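Local structure of Crov588 (Cafeteriavirus, 6NYR) at residues H321-D326 against H343-D348; G303-Q308 against G325-Q330; I574-L579 against K595-V600; L586-S591 against T606-G611. The protein is of unknown function but folds as a circular leucine-rich-repeat solenoid of FNIP repeats, a form that may serve in binding other proteins. All coordinates share one frame; numbering follows the deposited sequence.

Contact 1: H321-D326 against H343-D348; sequences HLTFGD and HLTFGD
His321 and His343 lay their imidazoles one over the other as an offset stack, with planes 12° apart and centroids 4.1 Å from each other. NE2 of His321 hovers over one face of the His343 ring, displaced toward its rim. In both residues CG is anti to the carbonyl carbon (chi1 -70° and -68°), which turns the two rings the same way; His299 continues the pile beyond His321, and His365 beyond His343.

Backbone hydrogen bonds join the strands alongside. Leu322 uses both its polar atoms, N giving to His343 O (2.9 Å) and O receiving Thr345 N (3.0 Å). Phe324 N then donates to Thr345 O at 2.8 Å. These are equivalent strands of successive turns of the leucine-rich-repeat solenoid, parallel and in register, so each side chain meets its own kind.

Apolar contacts fill the face carrying the leucines: Leu322 CD2 packs on Leu344 CD1 at 3.7 Å, and CE2 of Phe324 leans on the same methyl. The Phe324 and Phe346 rings are nearly parallel but slid apart, touching through CD2 and CD1.

Past the strands, water takes over, donating to Gly325 O (2.6 Å) and accepting from Gly347 N (3.0 Å). Asp326 OD1 and Asp348 OD2, both acceptors, stand 3.1 Å apart, a closeness that would probably favour protonation of one carboxylate or a screening cation.

Contact 2: G303-Q308 against G325-Q330; sequences GNNFNQ and GDDFNQ
Asn307 and Asn329 belong to an asparagine row of the kind known in leucine-rich-repeat solenoids, where the amide of one turn binds the backbone of the next. Asn307 OD1 accepts Asn329 N at 2.8 Å and, from the opposite face of its amide plane, Gln330 NE2 at 3.3 Å. Both donors lie well out of that plane, one on each side, and off the lone pairs. With CG anti to the backbone N (chi1 -167°), the Asn307 side chain reaches across to the following turn; Asn285 serves Asn307 N likewise, and Asn329 OD1 passes the bond on to Asn351 N.

Nearer the strands, Gly303 to Phe306 form a type I turn. Asn304 OD1 accepts Asp326 N (3.2 Å), while its amide stacks on the Asp326 carboxylate with planes 1° apart. That overlap brings Asn304 OD1 within 2.9 Å of Asp326 OD2, two acceptors with no bond between them. Asn305 and Asp327 also run side by side, and a glycerol, probably from the crystallisation liquor, is hydrogen-bonded to Asn305 OD1.

Underneath, Phe306 CD2 meets Phe328 CD1 at 3.8 Å, and Gln308 O lies at the edge of the Phe328 ring, 3.5 Å from CE1. Two donors on opposite faces of one amide oxygen probably restrain the Asn307 side chain, whereas the stacked oxygens of Asn304 and Asp326 would probably repel, a cost partly offset by the bond from Asp326 N.

Contact 3: I574-L579 against K595-V600; sequences ITENVL and KITENV
Val600 wedges its two methyls against the backbone of Ile574 to Glu576 and supplies the close-packed part of this contact. Its CG1, placed anti to the backbone N (chi1 173°), approaches Ile574 O to 3.5 Å and the Ile574 CG2 branch to 3.9 Å. CG2 of Val600 comes against the peptide between Thr575 and Glu576, 4.0 Å from Glu576 N. Below them CD1 of Leu579 touches Val600 O at 3.7 Å, and Leu579 also leans on Pro602.

The loose side is formed by the turn tips, where outer loops of adjacent solenoid turns come together. Thr575 to Val578 make a type II turn, with Asn577 at positive phi (65°). The Glu576 side chain, bent at chi2, runs past the next loop and lays its CG 3.6 Å from Asn599 O. Its carboxylate turns back to its own segment, where OE1 accepts the Thr575 hydroxyl OG1 at 2.6 Å. Thr597, Glu598 and Asn599 are largely solvent-facing and meet the first loop only at its fringe.

No direct hydrogen bond spans the two loops; one water does the joining. It accepts from Val578 N (2.7 Å) and Leu579 N, and donates to Thr575 O and, across the gap, to Val600 O (3.2 Å). With two bonds given and two received, the water satisfies backbone groups of both turns, so cohesion here rests on it and on the valine methyls.

Contact 4: L586-S591 against T606-G611; sequences LTFGTS and TYLTFG
Phe588 and Phe610 hold their rings nearly parallel, planes 13° apart, but slid so far that they barely overlap and the centroids stand 5.7 Å from each other. They meet along one side, CD2 of Phe588 lying 3.8 Å from CD1 of Phe610, with CE2 and CE1 next to them. Thr609 O and Leu608 CD1 also approach the Phe588 ring, both obliquely. Each phenylalanine stacks with a ring of its own turn, Phe588 with Phe592 and Phe610 with Phe614. The Tyr607 ring stacks with His585 and His629, while Thr606 CB meets its edge in the ring plane.

Between these aromatic rows runs the backbone pairing. Leu586 N donates to Tyr607 O at 3.0 Å, and Leu586 O accepts Thr609 N at 2.9 Å. Phe588 N closes the set on Thr609 O (2.8 Å), almost straight at 170°. Beyond the strands Gly611 CA approaches Gly589 O to 3.4 Å, a CA-H...O contact.

On the leucine face, CD2 of Leu586 packs on CD1 of Leu608 at 3.8 Å. Both leucines have CG anti to the backbone N (chi1 of Leu586 177°), which lays the side chains alongside each other. Thr587 and Thr609 occupy the other face, sharing a water through long, weak bonds.

Each strand has a further parallel neighbour in this leucine-rich-repeat solenoid. Thr587 bonds back to Leu564 and Phe566, at strand 563-565 and just after it, while Leu608, Thr609 and Phe610 pack on strand 629-631.

In the fold
Contacts 1 and 4 hold equivalent elements on opposite sides of the chain's centre, their centres about 47 Å apart: both pair successive parallel strands over a buried leucine and phenylalanine layer. The face away from it carries stacked histidines in contact 1, while in contact 4 a tyrosine takes that place. The second segment of contact 2, 325-330, takes over where 321-326 of contact 1 ends, sharing Gly325 and Asp326; contact 2 replaces strand pairing with side-chain amide bonds. The centre of contact 3 lies farthest out, about 42 Å from that of the chain, and this contact is the most solvent-facing; it relies on water. Yet it touches contact 4, where Ile574 and Ile596 pack against Phe588 and Phe610.

Contact 1: H321-D326 against H343-D348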
loop_
_atom_site.group_PDB
_atom_site.type_symbol
_atom_site.label_atom_id
_atom_site.label_comp_id
_atom_site.label_asym_id
_atom_site.label_seq_id
_atom_site.Cartn_x
_atom_site.Cartn_y
_atom_site.Cartn_z
ATOM N N HIS A 321 4.717 10.227 -21.022
ATOM C CA HIS A 321 3.590 9.669 -20.285
ATOM C C HIS A 321 2.357 10.522 -20.535
ATOM O O HIS A 321 2.385 11.739 -20.322
ATOM C CB HIS A 321 3.907 9.598 -18.788
ATOM C CG HIS A 321 4.937 8.568 -18.444
ATOM N ND1 HIS A 321 6.278 8.739 -18.716
ATOM C CD2 HIS A 321 4.820 7.343 -17.882
ATOM C CE1 HIS A 321 6.944 7.669 -18.321
ATOM N NE2 HIS A 321 6.083 6.806 -17.812
ATOM N N LEU A 322 1.291 9.886 -21.016
ATOM C CA LEU A 322 0.016 10.549 -21.259
ATOM C C LEU A 322 -1.101 9.738 -20.621
ATOM O O LEU A 322 -1.205 8.529 -20.853
ATOM C CB LEU A 322 -0.242 10.716 -22.756
ATOM C CG LEU A 322 -1.630 11.221 -23.149
ATOM C CD1 LEU A 322 -1.899 12.590 -22.567
ATOM C CD2 LEU A 322 -1.760 11.245 -24.673
ATOM N N THR A 323 -1.929 10.401 -19.817
ATOM C CA THR A 323 -3.025 9.746 -19.113
ATOM C C THR A 323 -4.299 10.556 -19.301
ATOM O O THR A 323 -4.345 11.740 -18.947
ATOM C CB THR A 323 -2.717 9.592 -17.619
ATOM O OG1 THR A 323 -1.501 8.852 -17.455
ATOM C CG2 THR A 323 -3.860 8.876 -16.913
ATOM N N PHE A 324 -5.331 9.916 -19.843
ATOM C CA PHE A 324 -6.619 10.552 -20.068
ATOM C C PHE A 324 -7.554 10.262 -18.901
ATOM O O PHE A 324 -7.408 9.273 -18.178
ATOM C CB PHE A 324 -7.247 10.067 -21.378
ATOM C CG PHE A 324 -6.610 10.646 -22.608
ATOM C CD1 PHE A 324 -6.792 11.981 -22.937
ATOM C CD2 PHE A 324 -5.829 9.857 -23.438
ATOM C CE1 PHE A 324 -6.208 12.515 -24.071
ATOM C CE2 PHE A 324 -5.240 10.390 -24.572
ATOM C CZ PHE A 324 -5.432 11.719 -24.888
ATOM N N GLY A 325 -8.536 11.145 -18.736
ATOM C CA GLY A 325 -9.546 10.992 -17.716
ATOM C C GLY A 325 -10.772 10.275 -18.235
ATOM O O GLY A 325 -10.793 9.716 -19.333
ATOM N N ASP A 326 -11.821 10.303 -17.410
ATOM C CA ASP A 326 -13.027 9.531 -17.684
ATOM C C ASP A 326 -13.647 9.895 -19.030
ATOM O O ASP A 326 -14.075 9.015 -19.786
ATOM C CB ASP A 326 -14.044 9.755 -16.563
ATOM C CG ASP A 326 -13.656 9.071 -15.273
ATOM O OD1 ASP A 326 -12.934 8.051 -15.326
ATOM O OD2 ASP A 326 -14.083 9.555 -14.202
ATOM N N HIS A 343 4.115 5.607 -22.613
ATOM C CA HIS A 343 3.022 5.191 -21.743
ATOM C C HIS A 343 1.772 5.957 -22.136
ATOM O O HIS A 343 1.766 7.194 -22.122
ATOM C CB HIS A 343 3.382 5.430 -20.272
ATOM C CG HIS A 343 4.480 4.540 -19.774
ATOM N ND1 HIS A 343 5.800 4.723 -20.127
ATOM C CD2 HIS A 343 4.453 3.451 -18.968
ATOM C CE1 HIS A 343 6.540 3.792 -19.551
ATOM N NE2 HIS A 343 5.748 3.009 -18.843
ATOM N N LEU A 344 0.716 5.222 -22.480
ATOM C CA LEU A 344 -0.563 5.805 -22.867
ATOM C C LEU A 344 -1.662 5.101 -22.089
ATOM O O LEU A 344 -1.804 3.878 -22.179
ATOM C CB LEU A 344 -0.805 5.668 -24.372
ATOM C CG LEU A 344 -2.155 6.175 -24.886
ATOM C CD1 LEU A 344 -2.342 7.644 -24.539
ATOM C CD2 LEU A 344 -2.285 5.962 -26.386
ATOM N N THR A 345 -2.459 5.873 -21.363
ATOM C CA THR A 345 -3.533 5.333 -20.544
ATOM C C THR A 345 -4.809 6.074 -20.901
ATOM O O THR A 345 -4.858 7.308 -20.828
ATOM C CB THR A 345 -3.215 5.482 -19.053
ATOM O OG1 THR A 345 -1.981 4.816 -18.761
ATOM C CG2 THR A 345 -4.317 4.875 -18.206
ATOM N N PHE A 346 -5.834 5.329 -21.283
ATOM C CA PHE A 346 -7.138 5.903 -21.571
ATOM C C PHE A 346 -8.049 5.775 -20.357
ATOM O O PHE A 346 -7.795 4.996 -19.436
ATOM C CB PHE A 346 -7.786 5.219 -22.780
ATOM C CG PHE A 346 -7.156 5.578 -24.092
ATOM C CD1 PHE A 346 -7.406 6.808 -24.680
ATOM C CD2 PHE A 346 -6.326 4.681 -24.749
ATOM C CE1 PHE A 346 -6.834 7.139 -25.892
ATOM C CE2 PHE A 346 -5.756 5.011 -25.966
ATOM C CZ PHE A 346 -6.012 6.238 -26.535
ATOM N N GLY A 347 -9.124 6.565 -20.374
ATOM C CA GLY A 347 -10.116 6.553 -19.325
ATOM C C GLY A 347 -11.362 5.776 -19.714
ATOM O O GLY A 347 -11.404 5.051 -20.710
ATOM N N ASP A 348 -12.411 5.965 -18.911
ATOM C CA ASP A 348 -13.592 5.118 -19.028
ATOM C C ASP A 348 -14.235 5.226 -20.404
ATOM O O ASP A 348 -14.607 4.209 -21.003
ATOM C CB ASP A 348 -14.610 5.490 -17.949
ATOM C CG ASP A 348 -14.195 5.024 -16.575
ATOM O OD1 ASP A 348 -13.320 4.142 -16.489
ATOM O OD2 ASP A 348 -14.761 5.523 -15.582
HETATM O O HOH W 1 0.168 5.902 -19.093
HETATM O O HOH W 2 -10.913 8.591 -21.666
#

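Contact 2: G303-Q308 against G325-Q330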
loop_
_atom_site.group_PDB
_atom_site.type_symbol
_atom_site.label_atom_id
_atom_site.label_comp_id
_atom_site.label_asym_id
_atom_site.label_seq_id
_atom_site.Cartn_x
_atom_site.Cartn_y
_atom_site.Cartn_z
ATOM N N GLY A 303 -7.809 15.616 -16.462
ATOM C CA GLY A 303 -8.866 15.336 -15.515
ATOM C C GLY A 303 -10.060 14.654 -16.168
ATOM O O GLY A 303 -10.137 14.497 -17.383
ATOM N N ASN A 304 -11.033 14.292 -15.328
ATOM C CA ASN A 304 -12.101 13.404 -15.776
ATOM C C ASN A 304 -12.983 14.051 -16.837
ATOM O O ASN A 304 -13.562 13.338 -17.662
ATOM C CB ASN A 304 -12.937 12.944 -14.580
ATOM C CG ASN A 304 -12.225 11.887 -13.749
ATOM O OD1 ASN A 304 -11.543 11.013 -14.292
ATOM N ND2 ASN A 304 -12.387 11.956 -12.432
ATOM N N ASN A 305 -13.106 15.380 -16.844
ATOM C CA ASN A 305 -13.998 16.037 -17.791
ATOM C C ASN A 305 -13.334 16.428 -19.108
ATOM O O ASN A 305 -14.046 16.753 -20.066
ATOM C CB ASN A 305 -14.609 17.305 -17.180
ATOM C CG ASN A 305 -15.595 17.008 -16.082
ATOM O OD1 ASN A 305 -15.822 15.851 -15.728
ATOM N ND2 ASN A 305 -16.192 18.060 -15.525
ATOM N N PHE A 306 -12.006 16.410 -19.195
ATOM C CA PHE A 306 -11.357 16.861 -20.420
ATOM C C PHE A 306 -11.795 16.010 -21.606
ATOM O O PHE A 306 -11.704 14.780 -21.568
ATOM C CB PHE A 306 -9.837 16.806 -20.293
ATOM C CG PHE A 306 -9.123 17.220 -21.545
ATOM C CD1 PHE A 306 -8.909 18.561 -21.821
ATOM C CD2 PHE A 306 -8.681 16.272 -22.455
ATOM C CE1 PHE A 306 -8.262 18.949 -22.974
ATOM C CE2 PHE A 306 -8.032 16.657 -23.612
ATOM C CZ PHE A 306 -7.821 17.997 -23.871
ATOM N N ASN A 307 -12.256 16.668 -22.669
ATOM C CA ASN A 307 -12.721 15.950 -23.848
ATOM C C ASN A 307 -12.650 16.839 -25.083
ATOM O O ASN A 307 -13.590 16.883 -25.881
ATOM C CB ASN A 307 -14.152 15.444 -23.637
ATOM C CG ASN A 307 -14.579 14.436 -24.694
ATOM O OD1 ASN A 307 -13.746 13.877 -25.407
ATOM N ND2 ASN A 307 -15.883 14.195 -24.792
ATOM N N GLN A 308 -11.537 17.544 -25.252
ATOM C CA GLN A 308 -11.306 18.385 -26.419
ATOM C C GLN A 308 -10.308 17.705 -27.345
ATOM O O GLN A 308 -9.368 17.043 -26.888
ATOM C CB GLN A 308 -10.808 19.770 -26.009
ATOM C CG GLN A 308 -11.799 20.517 -25.131
ATOM C CD GLN A 308 -13.120 20.785 -25.838
ATOM O OE1 GLN A 308 -13.151 21.332 -26.943
ATOM N NE2 GLN A 308 -14.217 20.383 -25.209
ATOM N N GLY A 325 -8.536 11.145 -18.736
ATOM C CA GLY A 325 -9.546 10.992 -17.716
ATOM C C GLY A 325 -10.772 10.275 -18.235
ATOM O O GLY A 325 -10.793 9.716 -19.333
ATOM N N ASP A 326 -11.821 10.303 -17.410
ATOM C CA ASP A 326 -13.027 9.531 -17.684
ATOM C C ASP A 326 -13.647 9.895 -19.030
ATOM O O ASP A 326 -14.075 9.015 -19.786
ATOM C CB ASP A 326 -14.044 9.755 -16.563
ATOM C CG ASP A 326 -13.656 9.071 -15.273
ATOM O OD1 ASP A 326 -12.934 8.051 -15.326
ATOM O OD2 ASP A 326 -14.083 9.555 -14.202
ATOM N N ASP A 327 -13.746 11.190 -19.326
ATOM C CA ASP A 327 -14.623 11.656 -20.392
ATOM C C ASP A 327 -13.990 11.680 -21.779
ATOM O O ASP A 327 -14.725 11.789 -22.769
ATOM C CB ASP A 327 -15.139 13.070 -20.071
ATOM C CG ASP A 327 -16.184 13.077 -18.980
ATOM O OD1 ASP A 327 -16.440 11.999 -18.404
ATOM O OD2 ASP A 327 -16.749 14.156 -18.691
ATOM N N PHE A 328 -12.666 11.579 -21.891
ATOM C CA PHE A 328 -12.037 11.782 -23.188
ATOM C C PHE A 328 -12.471 10.710 -24.183
ATOM O O PHE A 328 -12.358 9.513 -23.910
ATOM C CB PHE A 328 -10.515 11.779 -23.061
ATOM C CG PHE A 328 -9.808 12.081 -24.349
ATOM C CD1 PHE A 328 -9.590 13.393 -24.743
ATOM C CD2 PHE A 328 -9.385 11.056 -25.180
ATOM C CE1 PHE A 328 -8.943 13.673 -25.933
ATOM C CE2 PHE A 328 -8.743 11.338 -26.375
ATOM C CZ PHE A 328 -8.523 12.647 -26.746
ATOM N N ASN A 329 -12.954 11.145 -25.350
ATOM C CA ASN A 329 -13.398 10.219 -26.383
ATOM C C ASN A 329 -13.327 10.890 -27.747
ATOM O O ASN A 329 -14.285 10.810 -28.531
ATOM C CB ASN A 329 -14.830 9.749 -26.106
ATOM C CG ASN A 329 -15.203 8.524 -26.913
ATOM O OD1 ASN A 329 -14.336 7.778 -27.363
ATOM N ND2 ASN A 329 -16.501 8.319 -27.114
ATOM N N GLN A 330 -12.214 11.560 -28.023
ATOM C CA GLN A 330 -12.012 12.241 -29.292
ATOM C C GLN A 330 -11.194 11.365 -30.231
ATOM O O GLN A 330 -10.354 10.571 -29.798
ATOM C CB GLN A 330 -11.304 13.576 -29.076
ATOM C CG GLN A 330 -12.144 14.606 -28.342
ATOM C CD GLN A 330 -13.407 14.970 -29.091
ATOM O OE1 GLN A 330 -13.361 15.341 -30.262
ATOM N NE2 GLN A 330 -14.544 14.848 -28.421
#

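Contact 3: I574-L579 against K595-V600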
loop_
_atom_site.group_PDB
_atom_site.type_symbol
_atom_site.label_atom_id
_atom_site.label_comp_id
_atom_site.label_asym_id
_atom_site.label_seq_id
_atom_site.Cartn_x
_atom_site.Cartn_y
_atom_site.Cartn_z
ATOM N N ILE A 574 -5.235 -38.061 12.559
ATOM C CA ILE A 574 -3.885 -38.145 12.009
ATOM C C ILE A 574 -3.092 -39.081 12.910
ATOM O O ILE A 574 -2.961 -38.829 14.116
ATOM C CB ILE A 574 -3.213 -36.768 11.902
ATOM C CG1 ILE A 574 -4.074 -35.841 11.047
ATOM C CG2 ILE A 574 -1.819 -36.911 11.311
ATOM C CD1 ILE A 574 -3.618 -34.394 11.031
ATOM N N THR A 575 -2.578 -40.172 12.331
ATOM C CA THR A 575 -1.875 -41.187 13.097
ATOM C C THR A 575 -0.380 -41.183 12.757
ATOM O O THR A 575 0.105 -40.318 12.010
ATOM C CB THR A 575 -2.508 -42.563 12.852
ATOM O OG1 THR A 575 -1.864 -43.539 13.682
ATOM C CG2 THR A 575 -2.363 -42.977 11.389
ATOM N N GLU A 576 0.347 -42.175 13.278
ATOM C CA GLU A 576 1.786 -42.224 13.090
ATOM C C GLU A 576 2.147 -42.275 11.609
ATOM O O GLU A 576 1.453 -42.887 10.793
ATOM C CB GLU A 576 2.385 -43.451 13.787
ATOM C CG GLU A 576 2.476 -43.375 15.302
ATOM C CD GLU A 576 1.215 -43.847 15.998
ATOM O OE1 GLU A 576 0.167 -43.964 15.328
ATOM O OE2 GLU A 576 1.271 -44.093 17.221
ATOM N N ASN A 577 3.268 -41.626 11.279
ATOM C CA ASN A 577 3.926 -41.790 9.977
ATOM C C ASN A 577 3.064 -41.272 8.827
ATOM O O ASN A 577 3.205 -41.706 7.683
ATOM C CB ASN A 577 4.300 -43.253 9.723
ATOM C CG ASN A 577 5.249 -43.805 10.765
ATOM O OD1 ASN A 577 4.919 -44.753 11.484
ATOM N ND2 ASN A 577 6.437 -43.221 10.850
ATOM N N VAL A 578 2.179 -40.325 9.119
ATOM C CA VAL A 578 1.350 -39.689 8.093
ATOM C C VAL A 578 1.896 -38.324 7.699
ATOM O O VAL A 578 1.987 -37.999 6.514
ATOM C CB VAL A 578 -0.111 -39.579 8.592
ATOM C CG1 VAL A 578 -1.015 -39.017 7.502
ATOM C CG2 VAL A 578 -0.614 -40.927 9.079
ATOM N N LEU A 579 2.257 -37.512 8.684
ATOM C CA LEU A 579 2.938 -36.250 8.429
ATOM C C LEU A 579 4.401 -36.520 8.102
ATOM O O LEU A 579 5.082 -37.205 8.872
ATOM C CB LEU A 579 2.828 -35.331 9.639
ATOM C CG LEU A 579 1.410 -34.879 9.994
ATOM C CD1 LEU A 579 1.367 -34.229 11.368
ATOM C CD2 LEU A 579 0.879 -33.921 8.939
ATOM N N LYS A 595 -7.782 -36.021 18.686
ATOM C CA LYS A 595 -6.736 -36.334 19.651
ATOM C C LYS A 595 -5.423 -36.600 18.930
ATOM O O LYS A 595 -5.386 -37.262 17.888
ATOM C CB LYS A 595 -7.160 -37.549 20.477
ATOM C CG LYS A 595 -8.357 -37.269 21.393
ATOM C CD LYS A 595 -9.237 -38.504 21.556
ATOM C CE LYS A 595 -9.031 -39.248 22.859
ATOM N NZ LYS A 595 -9.588 -40.633 22.743
ATOM N N ILE A 596 -4.341 -36.062 19.484
ATOM C CA ILE A 596 -3.007 -36.214 18.918
ATOM C C ILE A 596 -2.171 -37.004 19.913
ATOM O O ILE A 596 -1.919 -36.531 21.028
ATOM C CB ILE A 596 -2.349 -34.860 18.608
ATOM C CG1 ILE A 596 -3.176 -34.105 17.567
ATOM C CG2 ILE A 596 -0.928 -35.066 18.117
ATOM C CD1 ILE A 596 -2.598 -32.767 17.165
ATOM N N THR A 597 -1.737 -38.191 19.509
ATOM C CA THR A 597 -0.938 -39.057 20.357
ATOM C C THR A 597 0.545 -38.845 20.051
ATOM O O THR A 597 0.922 -38.015 19.219
ATOM C CB THR A 597 -1.336 -40.521 20.150
ATOM O OG1 THR A 597 -1.103 -40.888 18.785
ATOM C CG2 THR A 597 -2.808 -40.726 20.475
ATOM N N GLU A 598 1.394 -39.620 20.726
ATOM C CA GLU A 598 2.830 -39.448 20.572
ATOM C C GLU A 598 3.300 -39.975 19.218
ATOM O O GLU A 598 2.676 -40.850 18.611
ATOM C CB GLU A 598 3.587 -40.148 21.706
ATOM C CG GLU A 598 3.081 -41.531 22.073
ATOM C CD GLU A 598 4.096 -42.327 22.883
ATOM O OE1 GLU A 598 4.828 -41.722 23.697
ATOM O OE2 GLU A 598 4.175 -43.560 22.688
ATOM N N ASN A 599 4.415 -39.416 18.742
ATOM C CA ASN A 599 5.072 -39.863 17.516
ATOM C C ASN A 599 4.232 -39.580 16.271
ATOM O O ASN A 599 4.351 -40.277 15.259
ATOM C CB ASN A 599 5.403 -41.358 17.596
ATOM C CG ASN A 599 6.352 -41.692 18.742
ATOM O OD1 ASN A 599 7.286 -40.942 19.034
ATOM N ND2 ASN A 599 6.104 -42.818 19.406
ATOM N N VAL A 600 3.390 -38.554 16.331
ATOM C CA VAL A 600 2.546 -38.147 15.213
ATOM C C VAL A 600 3.051 -36.859 14.572
ATOM O O VAL A 600 3.169 -36.769 13.350
ATOM C CB VAL A 600 1.075 -37.997 15.665
ATOM C CG1 VAL A 600 0.228 -37.420 14.543
ATOM C CG2 VAL A 600 0.522 -39.336 16.129
HETATM O O HOH W 3 1.912 -38.445 10.977
#

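Contact 4: L586-S591 against T606-G611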
loop_
_atom_site.group_PDB
_atom_site.type_symbol
_atom_site.label_atom_id
_atom_site.label_comp_id
_atom_site.label_asym_id
_atom_site.label_seq_id
_atom_site.Cartn_x
_atom_site.Cartn_y
_atom_site.Cartn_z
ATOM N N LEU A 586 2.977 -26.309 10.286
ATOM C CA LEU A 586 1.690 -26.988 10.219
ATOM C C LEU A 586 0.607 -26.100 10.810
ATOM O O LEU A 586 0.746 -25.606 11.934
ATOM C CB LEU A 586 1.740 -28.324 10.965
ATOM C CG LEU A 586 0.451 -29.140 11.055
ATOM C CD1 LEU A 586 -0.047 -29.532 9.685
ATOM C CD2 LEU A 586 0.701 -30.379 11.924
ATOM N N THR A 587 -0.475 -25.907 10.055
ATOM C CA THR A 587 -1.607 -25.102 10.502
ATOM C C THR A 587 -2.895 -25.885 10.292
ATOM O O THR A 587 -3.219 -26.256 9.158
ATOM C CB THR A 587 -1.678 -23.762 9.755
ATOM O OG1 THR A 587 -0.533 -22.964 10.081
ATOM C CG2 THR A 587 -2.958 -23.005 10.112
ATOM N N PHE A 588 -3.639 -26.104 11.371
ATOM C CA PHE A 588 -4.961 -26.706 11.284
ATOM C C PHE A 588 -6.025 -25.628 11.120
ATOM O O PHE A 588 -5.875 -24.499 11.595
ATOM C CB PHE A 588 -5.276 -27.535 12.533
ATOM C CG PHE A 588 -4.434 -28.768 12.670
ATOM C CD1 PHE A 588 -4.698 -29.893 11.909
ATOM C CD2 PHE A 588 -3.383 -28.806 13.573
ATOM C CE1 PHE A 588 -3.924 -31.030 12.032
ATOM C CE2 PHE A 588 -2.609 -29.939 13.705
ATOM C CZ PHE A 588 -2.878 -31.053 12.935
ATOM N N GLY A 589 -7.120 -26.000 10.457
ATOM C CA GLY A 589 -8.215 -25.085 10.229
ATOM C C GLY A 589 -9.176 -25.012 11.400
ATOM O O GLY A 589 -8.989 -25.627 12.450
ATOM N N THR A 590 -10.257 -24.258 11.185
ATOM C CA THR A 590 -11.147 -23.886 12.279
ATOM C C THR A 590 -11.676 -25.100 13.040
ATOM O O THR A 590 -11.732 -25.089 14.276
ATOM C CB THR A 590 -12.313 -23.047 11.741
ATOM O OG1 THR A 590 -13.024 -23.793 10.744
ATOM C CG2 THR A 590 -11.816 -21.742 11.133
ATOM N N SER A 591 -12.075 -26.152 12.329
ATOM C CA SER A 591 -12.893 -27.200 12.925
ATOM C C SER A 591 -12.119 -28.451 13.334
ATOM O O SER A 591 -12.734 -29.393 13.845
ATOM C CB SER A 591 -14.023 -27.595 11.961
ATOM O OG SER A 591 -13.554 -28.448 10.929
ATOM N N THR A 606 8.744 -26.741 13.526
ATOM C CA THR A 606 9.054 -25.541 14.289
ATOM C C THR A 606 7.841 -24.675 14.579
ATOM O O THR A 606 7.805 -24.014 15.619
ATOM C CB THR A 606 10.096 -24.691 13.544
ATOM O OG1 THR A 606 9.614 -24.388 12.226
ATOM C CG2 THR A 606 11.424 -25.429 13.445
ATOM N N TYR A 607 6.850 -24.666 13.694
ATOM C CA TYR A 607 5.669 -23.819 13.829
ATOM C C TYR A 607 4.429 -24.699 13.809
ATOM O O TYR A 607 4.203 -25.441 12.846
ATOM C CB TYR A 607 5.630 -22.777 12.707
ATOM C CG TYR A 607 6.499 -21.571 12.991
ATOM C CD1 TYR A 607 7.867 -21.707 13.189
ATOM C CD2 TYR A 607 5.956 -20.296 13.049
ATOM C CE1 TYR A 607 8.665 -20.612 13.457
ATOM C CE2 TYR A 607 6.747 -19.193 13.310
ATOM C CZ TYR A 607 8.101 -19.356 13.509
ATOM O OH TYR A 607 8.890 -18.257 13.767
ATOM N N LEU A 608 3.644 -24.634 14.879
ATOM C CA LEU A 608 2.419 -25.408 15.007
ATOM C C LEU A 608 1.280 -24.479 15.390
ATOM O O LEU A 608 1.379 -23.743 16.379
ATOM C CB LEU A 608 2.576 -26.506 16.060
ATOM C CG LEU A 608 1.398 -27.459 16.235
ATOM C CD1 LEU A 608 1.052 -28.091 14.896
ATOM C CD2 LEU A 608 1.736 -28.517 17.268
ATOM N N THR A 609 0.210 -24.498 14.602
ATOM C CA THR A 609 -0.957 -23.670 14.872
ATOM C C THR A 609 -2.208 -24.535 14.835
ATOM O O THR A 609 -2.543 -25.106 13.792
ATOM C CB THR A 609 -1.068 -22.521 13.862
ATOM O OG1 THR A 609 0.107 -21.704 13.931
ATOM C CG2 THR A 609 -2.293 -21.662 14.157
ATOM N N PHE A 610 -2.894 -24.625 15.972
ATOM C CA PHE A 610 -4.213 -25.232 16.048
ATOM C C PHE A 610 -5.275 -24.174 15.763
ATOM O O PHE A 610 -5.058 -22.976 15.966
ATOM C CB PHE A 610 -4.438 -25.857 17.425
ATOM C CG PHE A 610 -3.486 -26.971 17.739
ATOM C CD1 PHE A 610 -3.731 -28.259 17.293
ATOM C CD2 PHE A 610 -2.336 -26.730 18.474
ATOM C CE1 PHE A 610 -2.851 -29.287 17.579
ATOM C CE2 PHE A 610 -1.453 -27.754 18.761
ATOM C CZ PHE A 610 -1.711 -29.031 18.311
ATOM N N GLY A 611 -6.423 -24.628 15.277
ATOM C CA GLY A 611 -7.506 -23.750 14.890
ATOM C C GLY A 611 -8.486 -23.458 16.009
ATOM O O GLY A 611 -8.232 -23.724 17.185
HETATM O O HOH W 4 2.408 -22.618 11.560
#